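Local coordinates for protein paenibacillus xanthan lyase (Paenibacillus, PDB 6F2P) that cleaves the polysaccharide xanthan by beta-elimination, as a calcium-binding, multidomain enzyme of polysaccharide lyase family 8, at residues V978-T983 with A1017-D1023; T961-M967 with W1002-Y1008; V950-V956 with A1031-L1036. All blocks are in the same frame, centred on the assembly; numbering follows the deposited sequence.

Contact 1 (V978-T983 with A1017-D1023); sequences VPVDVT and AIKIRTD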
loop_
_atom_site.group_PDB
_atom_site.type_symbol
_atom_site.label_atom_id
_atom_site.label_comp_id
_atom_site.label_asym_id
_atom_site.label_seq_id
_atom_site.Cartn_x
_atom_site.Cartn_y
_atom_site.Cartn_z
ATOM N N VAL A 978 35.288 -61.918 -12.105
ATOM C CA VAL A 978 35.695 -60.593 -11.660
ATOM C C VAL A 978 35.004 -60.239 -10.350
ATOM O O VAL A 978 33.777 -60.145 -10.306
ATOM C CB VAL A 978 35.374 -59.525 -12.714
ATOM C CG1 VAL A 978 35.901 -58.164 -12.268
ATOM C CG2 VAL A 978 35.962 -59.927 -14.058
ATOM N N PRO A 979 35.790 -60.055 -9.274
ATOM C CA PRO A 979 35.220 -59.687 -7.974
ATOM C C PRO A 979 34.838 -58.209 -7.921
ATOM O O PRO A 979 35.652 -57.343 -8.246
ATOM C CB PRO A 979 36.360 -59.981 -6.994
ATOM C CG PRO A 979 37.593 -59.819 -7.796
ATOM C CD PRO A 979 37.249 -60.254 -9.198
ATOM N N VAL A 980 33.597 -57.932 -7.528
ATOM C CA VAL A 980 33.108 -56.563 -7.424
ATOM C C VAL A 980 32.574 -56.289 -6.023
ATOM O O VAL A 980 31.706 -57.009 -5.533
ATOM C CB VAL A 980 31.989 -56.289 -8.444
ATOM C CG1 VAL A 980 31.523 -54.842 -8.344
ATOM C CG2 VAL A 980 32.471 -56.605 -9.849
ATOM N N ASP A 981 33.100 -55.254 -5.376
ATOM C CA ASP A 981 32.588 -54.833 -4.075
ATOM C C ASP A 981 31.568 -53.721 -4.226
ATOM O O ASP A 981 31.730 -52.827 -5.052
ATOM C CB ASP A 981 33.718 -54.347 -3.167
ATOM C CG ASP A 981 34.673 -55.446 -2.796
ATOM O OD1 ASP A 981 34.243 -56.621 -2.773
ATOM O OD2 ASP A 981 35.855 -55.138 -2.532
ATOM N N VAL A 982 30.512 -53.784 -3.427
ATOM C CA VAL A 982 29.573 -52.683 -3.326
ATOM C C VAL A 982 29.486 -52.266 -1.865
ATOM O O VAL A 982 28.887 -52.964 -1.049
ATOM C CB VAL A 982 28.179 -53.077 -3.841
ATOM C CG1 VAL A 982 27.204 -51.932 -3.646
ATOM C CG2 VAL A 982 28.251 -53.482 -5.303
ATOM N N THR A 983 30.115 -51.144 -1.529
ATOM C CA THR A 983 30.046 -50.628 -0.168
ATOM C C THR A 983 28.870 -49.671 -0.059
ATOM O O THR A 983 28.844 -48.635 -0.705
ATOM C CB THR A 983 31.341 -49.907 0.248
ATOM O OG1 THR A 983 32.479 -50.698 -0.122
ATOM C CG2 THR A 983 31.357 -49.667 1.748
ATOM N N ALA A 1017 30.741 -46.953 -2.266
ATOM C CA ALA A 1017 31.660 -47.197 -3.367
ATOM C C ALA A 1017 31.365 -48.513 -4.067
ATOM O O ALA A 1017 30.761 -49.423 -3.498
ATOM C CB ALA A 1017 33.092 -47.170 -2.877
ATOM N N ILE A 1018 31.789 -48.595 -5.319
ATOM C CA ILE A 1018 31.649 -49.805 -6.101
ATOM C C ILE A 1018 33.002 -50.098 -6.724
ATOM O O ILE A 1018 33.379 -49.472 -7.717
ATOM C CB ILE A 1018 30.590 -49.634 -7.195
ATOM C CG1 ILE A 1018 29.254 -49.248 -6.563
ATOM C CG2 ILE A 1018 30.446 -50.909 -8.005
ATOM C CD1 ILE A 1018 28.237 -48.759 -7.557
ATOM N N LYS A 1019 33.732 -51.035 -6.121
ATOM C CA LYS A 1019 35.105 -51.338 -6.521
ATOM C C LYS A 1019 35.201 -52.610 -7.362
ATOM O O LYS A 1019 34.503 -53.594 -7.110
ATOM C CB LYS A 1019 36.015 -51.455 -5.289
ATOM C CG LYS A 1019 37.484 -51.708 -5.629
ATOM C CD LYS A 1019 38.305 -52.141 -4.416
ATOM C CE LYS A 1019 38.527 -51.001 -3.432
ATOM N NZ LYS A 1019 39.474 -51.406 -2.348
ATOM N N ILE A 1020 36.067 -52.572 -8.370
ATOM C CA ILE A 1020 36.386 -53.748 -9.164
ATOM C C ILE A 1020 37.802 -54.192 -8.824
ATOM O O ILE A 1020 38.750 -53.436 -9.014
ATOM C CB ILE A 1020 36.290 -53.447 -10.665
ATOM C CG1 ILE A 1020 34.836 -53.167 -11.052
ATOM C CG2 ILE A 1020 36.841 -54.601 -11.476
ATOM C CD1 ILE A 1020 34.666 -52.687 -12.476
ATOM N N ARG A 1021 37.934 -55.405 -8.295
ATOM C CA ARG A 1021 39.233 -55.965 -7.921
ATOM C C ARG A 1021 39.677 -56.974 -8.976
ATOM O O ARG A 1021 38.890 -57.361 -9.844
ATOM C CB ARG A 1021 39.164 -56.634 -6.541
ATOM C CG ARG A 1021 39.235 -55.678 -5.342
ATOM C CD ARG A 1021 38.428 -56.214 -4.155
ATOM N NE ARG A 1021 38.523 -57.672 -4.045
ATOM C CZ ARG A 1021 37.508 -58.475 -3.729
ATOM N NH1 ARG A 1021 36.308 -57.973 -3.481
ATOM N NH2 ARG A 1021 37.690 -59.787 -3.656
ATOM N N THR A 1022 40.936 -57.392 -8.910
ATOM C CA THR A 1022 41.480 -58.298 -9.925
ATOM C C THR A 1022 42.011 -59.617 -9.347
ATOM O O THR A 1022 42.576 -60.432 -10.078
ATOM C CB THR A 1022 42.585 -57.616 -10.758
ATOM O OG1 THR A 1022 43.641 -57.186 -9.889
ATOM C CG2 THR A 1022 42.020 -56.411 -11.515
ATOM N N ASP A 1023 41.816 -59.815 -8.043
ATOM C CA ASP A 1023 42.304 -61.001 -7.339
ATOM C C ASP A 1023 41.802 -62.293 -7.977
ATOM O O ASP A 1023 40.602 -62.467 -8.182
ATOM C CB ASP A 1023 41.883 -60.961 -5.865
ATOM C CG ASP A 1023 42.279 -59.663 -5.172
ATOM O OD1 ASP A 1023 41.543 -58.662 -5.316
ATOM O OD2 ASP A 1023 43.317 -59.644 -4.475
#
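Asp981 and Arg1021 form a salt bridge across two antiparallel strands, with Asp981 OD1 lying 2.6 Å from Arg1021 NH1; the second carboxylate oxygen adds a weak bond to the same nitrogen. Carboxylate and guanidinium planes are turned 28° apart, the carboxylate sitting at the guanidinium edge. Bends at chi2 and chi3 swing the arginine head back across the neighbouring strand, where Pro979 CB lies against one face, 3.6 Å from Arg1021 NH2. Asp1023 joins the charge network through a weak bond from Arg1021 NE and also binds a calcium ion, together with Gly946; Thr990 gives Asp981 OD1 another partner. Replacing Arg1021 with alanine would probably cost Asp981 its charged mate and bare one side of the Pro979 ring. Among the backbone bonds is Asp981 N to Lys1019 O at 2.8 Å. Proline, having no N-H, gives its pair one bond, from Arg1021 N to Pro979 O at 3.0 Å, and packs CG and CD against Arg1021 O. Branched Val980, Val982, Ile1018 and Ile1020 share the other face, turned toward strand 960-967, and Val978 CG1 touches Ile1020 CG2 at 3.8 Å. This is an antiparallel strand pair in one sheet of a beta-sandwich, within the Golvesin C-terminal domain.

Contact 2 (T961-M967 with W1002-Y1008); sequences TYQVYMM and WNLLGTY
Segments 961-967 and 1002-1008 pair antiparallel through a classic beta bulge, in which Leu1005 and Gly1006 both face Val964: Val964 N bonds Gly1006 O at 2.8 Å, while Val964 O takes Leu1005 N at 2.7 Å. Glycine fits here, since a side chain would probably crowd the Tyr1008 hydroxyl. On one face, Leu1004 CD1 sits over the centre of the Tyr965 ring, 3.9 Å from its centroid. Tyr965 OH donates to Gln963 OE1 at 2.6 Å, from above the amide's carbonyl plane; Leu1004 thus covers one face of the ring while Gln963 fixes its hydroxyl. Beyond it, Met967 stretches out with CG anti to the backbone N (chi1 -178°) and bends at its last torsion, setting CE over the five-membered ring of Trp1002 at 3.6 Å from the centroid; SD lies above the six-membered ring at a longer distance, a Met-aromatic contact. Lys1035 makes a cation-pi contact with the same indole. Toward the interior, Leu1005 CD1 touches Met966 CB at 4.0 Å, and Val964 CG2 meets the edge of the Tyr1008 ring. Aromatic faces here receive methyl groups, so dispersion and CH-pi attraction supplement a backbone whose hydrogen bonding continues through the bulge.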
loop_
_atom_site.group_PDB
_atom_site.type_symbol
_atom_site.label_atom_id
_atom_site.label_comp_id
_atom_site.label_asym_id
_atom_site.label_seq_id
_atom_site.Cartn_x
_atom_site.Cartn_y
_atom_site.Cartn_z
ATOM N N THR A 961 16.997 -46.350 -1.211
ATOM C CA THR A 961 17.333 -47.636 -1.803
ATOM C C THR A 961 17.657 -47.482 -3.284
ATOM O O THR A 961 16.891 -46.880 -4.041
ATOM C CB THR A 961 16.189 -48.641 -1.619
ATOM O OG1 THR A 961 15.888 -48.758 -0.225
ATOM C CG2 THR A 961 16.583 -50.001 -2.156
ATOM N N TYR A 962 18.795 -48.030 -3.692
ATOM C CA TYR A 962 19.264 -47.885 -5.064
ATOM C C TYR A 962 19.689 -49.200 -5.701
ATOM O O TYR A 962 20.524 -49.927 -5.151
ATOM C CB TYR A 962 20.463 -46.951 -5.114
ATOM C CG TYR A 962 20.153 -45.503 -4.896
ATOM C CD1 TYR A 962 20.102 -44.972 -3.617
ATOM C CD2 TYR A 962 19.938 -44.653 -5.973
ATOM C CE1 TYR A 962 19.830 -43.639 -3.414
ATOM C CE2 TYR A 962 19.670 -43.318 -5.781
ATOM C CZ TYR A 962 19.618 -42.816 -4.500
ATOM O OH TYR A 962 19.354 -41.483 -4.307
ATOM N N GLN A 963 19.132 -49.481 -6.876
ATOM C CA GLN A 963 19.605 -50.567 -7.725
ATOM C C GLN A 963 20.975 -50.233 -8.311
ATOM O O GLN A 963 21.179 -49.153 -8.867
ATOM C CB GLN A 963 18.603 -50.838 -8.843
ATOM C CG GLN A 963 17.288 -51.372 -8.332
ATOM C CD GLN A 963 16.351 -51.765 -9.446
ATOM O OE1 GLN A 963 16.405 -51.209 -10.545
ATOM N NE2 GLN A 963 15.486 -52.739 -9.175
ATOM N N VAL A 964 21.915 -51.163 -8.174
ATOM C CA VAL A 964 23.274 -50.955 -8.665
ATOM C C VAL A 964 23.524 -51.723 -9.971
ATOM O O VAL A 964 23.547 -52.956 -9.980
ATOM C CB VAL A 964 24.316 -51.353 -7.593
ATOM C CG1 VAL A 964 25.724 -51.254 -8.141
ATOM C CG2 VAL A 964 24.160 -50.487 -6.351
ATOM N N TYR A 965 23.690 -50.988 -11.073
ATOM C CA TYR A 965 23.984 -51.597 -12.374
ATOM C C TYR A 965 25.438 -51.412 -12.780
ATOM O O TYR A 965 26.115 -50.504 -12.306
ATOM C CB TYR A 965 23.101 -51.011 -13.472
ATOM C CG TYR A 965 21.628 -51.260 -13.294
ATOM C CD1 TYR A 965 20.865 -50.451 -12.465
ATOM C CD2 TYR A 965 20.993 -52.294 -13.969
ATOM C CE1 TYR A 965 19.517 -50.670 -12.300
ATOM C CE2 TYR A 965 19.639 -52.519 -13.811
ATOM C CZ TYR A 965 18.906 -51.700 -12.974
ATOM O OH TYR A 965 17.556 -51.903 -12.806
ATOM N N MET A 966 25.912 -52.280 -13.669
ATOM C CA MET A 966 27.244 -52.133 -14.246
ATOM C C MET A 966 27.282 -52.590 -15.707
ATOM O O MET A 966 26.629 -53.566 -16.094
ATOM C CB MET A 966 28.290 -52.880 -13.421
ATOM C CG MET A 966 29.696 -52.767 -13.986
ATOM S SD MET A 966 30.945 -53.706 -13.090
ATOM C CE MET A 966 31.081 -52.768 -11.567
ATOM N N MET A 967 28.038 -51.861 -16.517
ATOM C CA MET A 967 28.224 -52.208 -17.913
ATOM C C MET A 967 29.703 -52.459 -18.150
ATOM O O MET A 967 30.547 -51.900 -17.446
ATOM C CB MET A 967 27.737 -51.065 -18.796
ATOM C CG MET A 967 27.833 -51.320 -20.286
ATOM S SD MET A 967 27.078 -49.969 -21.195
ATOM C CE MET A 967 25.387 -50.095 -20.618
ATOM N N TRP A 1002 23.236 -52.773 -19.141
ATOM C CA TRP A 1002 23.301 -52.497 -17.710
ATOM C C TRP A 1002 22.991 -53.763 -16.929
ATOM O O TRP A 1002 21.880 -54.292 -16.993
ATOM C CB TRP A 1002 22.328 -51.388 -17.309
ATOM C CG TRP A 1002 22.795 -50.017 -17.681
ATOM C CD1 TRP A 1002 22.174 -49.137 -18.524
ATOM C CD2 TRP A 1002 23.987 -49.366 -17.229
ATOM N NE1 TRP A 1002 22.908 -47.978 -18.620
ATOM C CE2 TRP A 1002 24.026 -48.095 -17.836
ATOM C CE3 TRP A 1002 25.026 -49.734 -16.367
ATOM C CZ2 TRP A 1002 25.063 -47.191 -17.608
ATOM C CZ3 TRP A 1002 26.054 -48.833 -16.141
ATOM C CH2 TRP A 1002 26.064 -47.576 -16.761
ATOM N N ASN A 1003 23.982 -54.253 -16.198
ATOM C CA ASN A 1003 23.822 -55.490 -15.453
ATOM C C ASN A 1003 23.518 -55.211 -13.996
ATOM O O ASN A 1003 24.295 -54.551 -13.305
ATOM C CB ASN A 1003 25.075 -56.363 -15.592
ATOM C CG ASN A 1003 25.211 -56.957 -16.979
ATOM O OD1 ASN A 1003 24.282 -57.590 -17.485
ATOM N ND2 ASN A 1003 26.359 -56.735 -17.615
ATOM N N LEU A 1004 22.380 -55.707 -13.529
ATOM C CA LEU A 1004 21.991 -55.491 -12.145
ATOM C C LEU A 1004 22.863 -56.309 -11.193
ATOM O O LEU A 1004 22.827 -57.538 -11.212
ATOM C CB LEU A 1004 20.517 -55.836 -11.958
ATOM C CG LEU A 1004 19.940 -55.497 -10.589
ATOM C CD1 LEU A 1004 20.268 -54.055 -10.248
ATOM C CD2 LEU A 1004 18.439 -55.723 -10.580
ATOM N N LEU A 1005 23.644 -55.618 -10.364
ATOM C CA LEU A 1005 24.509 -56.270 -9.379
ATOM C C LEU A 1005 23.763 -56.548 -8.083
ATOM O O LEU A 1005 23.900 -57.619 -7.497
ATOM C CB LEU A 1005 25.737 -55.411 -9.067
ATOM C CG LEU A 1005 26.579 -54.943 -10.254
ATOM C CD1 LEU A 1005 27.898 -54.375 -9.777
ATOM C CD2 LEU A 1005 26.802 -56.079 -11.236
ATOM N N GLY A 1006 22.982 -55.571 -7.635
ATOM C CA GLY A 1006 22.221 -55.714 -6.410
ATOM C C GLY A 1006 21.414 -54.480 -6.070
ATOM O O GLY A 1006 21.408 -53.500 -6.816
ATOM N N THR A 1007 20.726 -54.529 -4.937
ATOM C CA THR A 1007 19.911 -53.412 -4.491
ATOM C C THR A 1007 20.189 -53.161 -3.008
ATOM O O THR A 1007 20.023 -54.052 -2.179
ATOM C CB THR A 1007 18.422 -53.691 -4.756
ATOM O OG1 THR A 1007 18.253 -54.091 -6.121
ATOM C CG2 THR A 1007 17.583 -52.458 -4.508
ATOM N N TYR A 1008 20.641 -51.952 -2.682
ATOM C CA TYR A 1008 21.139 -51.650 -1.339
ATOM C C TYR A 1008 20.689 -50.280 -0.856
ATOM O O TYR A 1008 20.227 -49.454 -1.643
ATOM C CB TYR A 1008 22.673 -51.721 -1.313
ATOM C CG TYR A 1008 23.225 -53.004 -1.894
ATOM C CD1 TYR A 1008 23.448 -54.113 -1.086
ATOM C CD2 TYR A 1008 23.512 -53.113 -3.254
ATOM C CE1 TYR A 1008 23.940 -55.292 -1.613
ATOM C CE2 TYR A 1008 24.007 -54.291 -3.791
ATOM C CZ TYR A 1008 24.218 -55.378 -2.965
ATOM O OH TYR A 1008 24.705 -56.556 -3.486
#

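Contact 3 (V950-V956 with A1031-L1036); sequences VTFTPNV and ADAVKL. With CA (calcium ion), chain G.
Phe952 and Val1034 make the central apolar contact between two segments that run almost the same way, their end-to-end directions 12° apart. Val1034 CG1 lies over one face of the phenyl ring, offset toward the rim, and forms a CH-pi contact 4.0 Å from the centroid. The valine's other methyl, Val1034 CG2, wedged between its backbone N and carbonyl carbon, reaches Phe952 CB at 3.7 Å, placing one methyl on the ring face and the other on CB. Around this pair, Val950 CG2 touches Ala1031 CB at 3.8 Å, the small alanine suiting a place close to both the valine and the phenyl ring. Farther along, Leu1036 CD2 meets Pro954 CG at 3.8 Å and Val956 CG2 at 3.9 Å. Of polar groups, Asp1032 O comes to the edge of the Phe952 ring, near its plane, 3.5 Å from Phe952 CE2. The CB of Asp1032 points away from 950-956, and Asp1032 OD1 binds calcium at 2.5 Å, with the side chains of Asp910 and Asn911 and the backbone oxygens of Tyr933 and Asp936. No hydrogen bond joins the segments. Strand 949-952, paired with 1017-1021, and strand 1030-1039, paired with 960-967, belong to two facing sheets, and the loop 953-956 carries on over Leu1036.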
loop_
_atom_site.group_PDB
_atom_site.type_symbol
_atom_site.label_atom_id
_atom_site.label_comp_id
_atom_site.label_asym_id
_atom_site.label_seq_id
_atom_site.Cartn_x
_atom_site.Cartn_y
_atom_site.Cartn_z
ATOM N N VAL A 950 39.668 -50.518 -9.495
ATOM C CA VAL A 950 38.992 -49.312 -9.968
ATOM C C VAL A 950 37.767 -49.056 -9.088
ATOM O O VAL A 950 36.865 -49.890 -9.031
ATOM C CB VAL A 950 38.543 -49.449 -11.447
ATOM C CG1 VAL A 950 37.734 -48.237 -11.879
ATOM C CG2 VAL A 950 39.745 -49.636 -12.357
ATOM N N THR A 951 37.738 -47.915 -8.402
ATOM C CA THR A 951 36.662 -47.614 -7.446
ATOM C C THR A 951 35.725 -46.484 -7.890
ATOM O O THR A 951 36.096 -45.311 -7.862
ATOM C CB THR A 951 37.229 -47.269 -6.045
ATOM O OG1 THR A 951 37.979 -48.379 -5.539
ATOM C CG2 THR A 951 36.110 -46.947 -5.072
ATOM N N PHE A 952 34.503 -46.846 -8.281
ATOM C CA PHE A 952 33.477 -45.869 -8.645
ATOM C C PHE A 952 32.760 -45.338 -7.404
ATOM O O PHE A 952 31.980 -46.054 -6.782
ATOM C CB PHE A 952 32.429 -46.504 -9.568
ATOM C CG PHE A 952 32.982 -47.059 -10.855
ATOM C CD1 PHE A 952 33.430 -48.369 -10.928
ATOM C CD2 PHE A 952 33.018 -46.282 -12.001
ATOM C CE1 PHE A 952 33.925 -48.892 -12.117
ATOM C CE2 PHE A 952 33.515 -46.799 -13.197
ATOM C CZ PHE A 952 33.968 -48.109 -13.251
ATOM N N THR A 953 33.007 -44.082 -7.047
ATOM C CA THR A 953 32.298 -43.459 -5.929
ATOM C C THR A 953 31.259 -42.450 -6.423
ATOM O O THR A 953 31.604 -41.322 -6.774
ATOM C CB THR A 953 33.273 -42.759 -4.950
ATOM O OG1 THR A 953 34.303 -43.676 -4.554
ATOM C CG2 THR A 953 32.533 -42.257 -3.713
ATOM N N PRO A 954 29.979 -42.856 -6.454
ATOM C CA PRO A 954 28.898 -41.969 -6.899
ATOM C C PRO A 954 28.515 -40.948 -5.837
ATOM O O PRO A 954 28.756 -41.167 -4.649
ATOM C CB PRO A 954 27.729 -42.930 -7.110
ATOM C CG PRO A 954 27.975 -44.007 -6.120
ATOM C CD PRO A 954 29.474 -44.192 -6.092
ATOM N N ASN A 955 27.924 -39.841 -6.276
ATOM C CA ASN A 955 27.376 -38.847 -5.369
ATOM C C ASN A 955 25.872 -39.068 -5.241
ATOM O O ASN A 955 25.097 -38.687 -6.121
ATOM C CB ASN A 955 27.667 -37.438 -5.880
ATOM C CG ASN A 955 27.446 -36.376 -4.823
ATOM O OD1 ASN A 955 26.769 -36.607 -3.819
ATOM N ND2 ASN A 955 28.018 -35.199 -5.048
ATOM N N VAL A 956 25.466 -39.706 -4.151
ATOM C CA VAL A 956 24.068 -40.064 -3.961
ATOM C C VAL A 956 23.283 -38.830 -3.520
ATOM O O VAL A 956 23.581 -38.237 -2.483
ATOM C CB VAL A 956 23.921 -41.248 -2.966
ATOM C CG1 VAL A 956 22.469 -41.582 -2.732
ATOM C CG2 VAL A 956 24.642 -42.464 -3.502
ATOM N N ALA A 1031 36.951 -52.394 -16.728
ATOM C CA ALA A 1031 36.223 -51.414 -15.920
ATOM C C ALA A 1031 35.595 -50.365 -16.837
ATOM O O ALA A 1031 36.295 -49.746 -17.638
ATOM C CB ALA A 1031 37.158 -50.749 -14.907
ATOM N N ASP A 1032 34.284 -50.162 -16.720
ATOM C CA ASP A 1032 33.567 -49.261 -17.624
ATOM C C ASP A 1032 32.689 -48.243 -16.882
ATOM O O ASP A 1032 33.110 -47.106 -16.648
ATOM C CB ASP A 1032 32.734 -50.073 -18.627
ATOM C CG ASP A 1032 32.145 -49.222 -19.737
ATOM O OD1 ASP A 1032 32.685 -48.129 -20.016
ATOM O OD2 ASP A 1032 31.141 -49.659 -20.343
ATOM N N ALA A 1033 31.475 -48.649 -16.514
ATOM C CA ALA A 1033 30.542 -47.742 -15.848
ATOM C C ALA A 1033 29.547 -48.418 -14.887
ATOM O O ALA A 1033 29.148 -49.574 -15.080
ATOM C CB ALA A 1033 29.793 -46.898 -16.881
ATOM N N VAL A 1034 29.162 -47.671 -13.851
ATOM C CA VAL A 1034 28.116 -48.084 -12.922
ATOM C C VAL A 1034 26.952 -47.089 -12.947
ATOM O O VAL A 1034 27.117 -45.937 -13.358
ATOM C CB VAL A 1034 28.650 -48.203 -11.480
ATOM C CG1 VAL A 1034 29.867 -49.112 -11.438
ATOM C CG2 VAL A 1034 28.997 -46.832 -10.928
ATOM N N LYS A 1035 25.778 -47.537 -12.515
ATOM C CA LYS A 1035 24.603 -46.666 -12.447
ATOM C C LYS A 1035 23.693 -47.029 -11.282
ATOM O O LYS A 1035 23.204 -48.153 -11.185
ATOM C CB LYS A 1035 23.803 -46.691 -13.755
ATOM C CG LYS A 1035 22.605 -45.754 -13.745
ATOM C CD LYS A 1035 21.991 -45.567 -15.129
ATOM C CE LYS A 1035 21.274 -46.812 -15.619
ATOM N NZ LYS A 1035 20.432 -46.530 -16.825
ATOM N N LEU A 1036 23.475 -46.070 -10.395
ATOM C CA LEU A 1036 22.546 -46.258 -9.296
ATOM C C LEU A 1036 21.184 -45.707 -9.707
ATOM O O LEU A 1036 21.072 -44.574 -10.182
ATOM C CB LEU A 1036 23.052 -45.567 -8.023
ATOM C CG LEU A 1036 24.038 -46.328 -7.125
ATOM C CD1 LEU A 1036 25.255 -46.791 -7.896
ATOM C CD2 LEU A 1036 24.460 -45.471 -5.942
HETATM CA CA CA G . 33.603 -45.826 -20.385
#

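All three contacts lie in the Golvesin C-terminal domain, far from the centre of the chain, with their centres 10 to 13 Å apart. Contact 1 pairs neighbours in one antiparallel sheet, which 949-952 of contact 3 extends beside 1017-1021. Contact 2 belongs to the opposing sheet, where 960-967 lies between 1003-1010 and 1030-1039. Contact 3 spans the two sheets. Along the chain the segments come in the order 950-956, 961-967, 978-983, 1002-1008, 1017-1023 and 1031-1036, so contacts 1 and 2 interlock while contact 3 brackets both. Ile1018 against Val964 and Ile1020 against Met966 join the two sheets in one core; Asp1023 and Asp1032 each bind a different calcium ion.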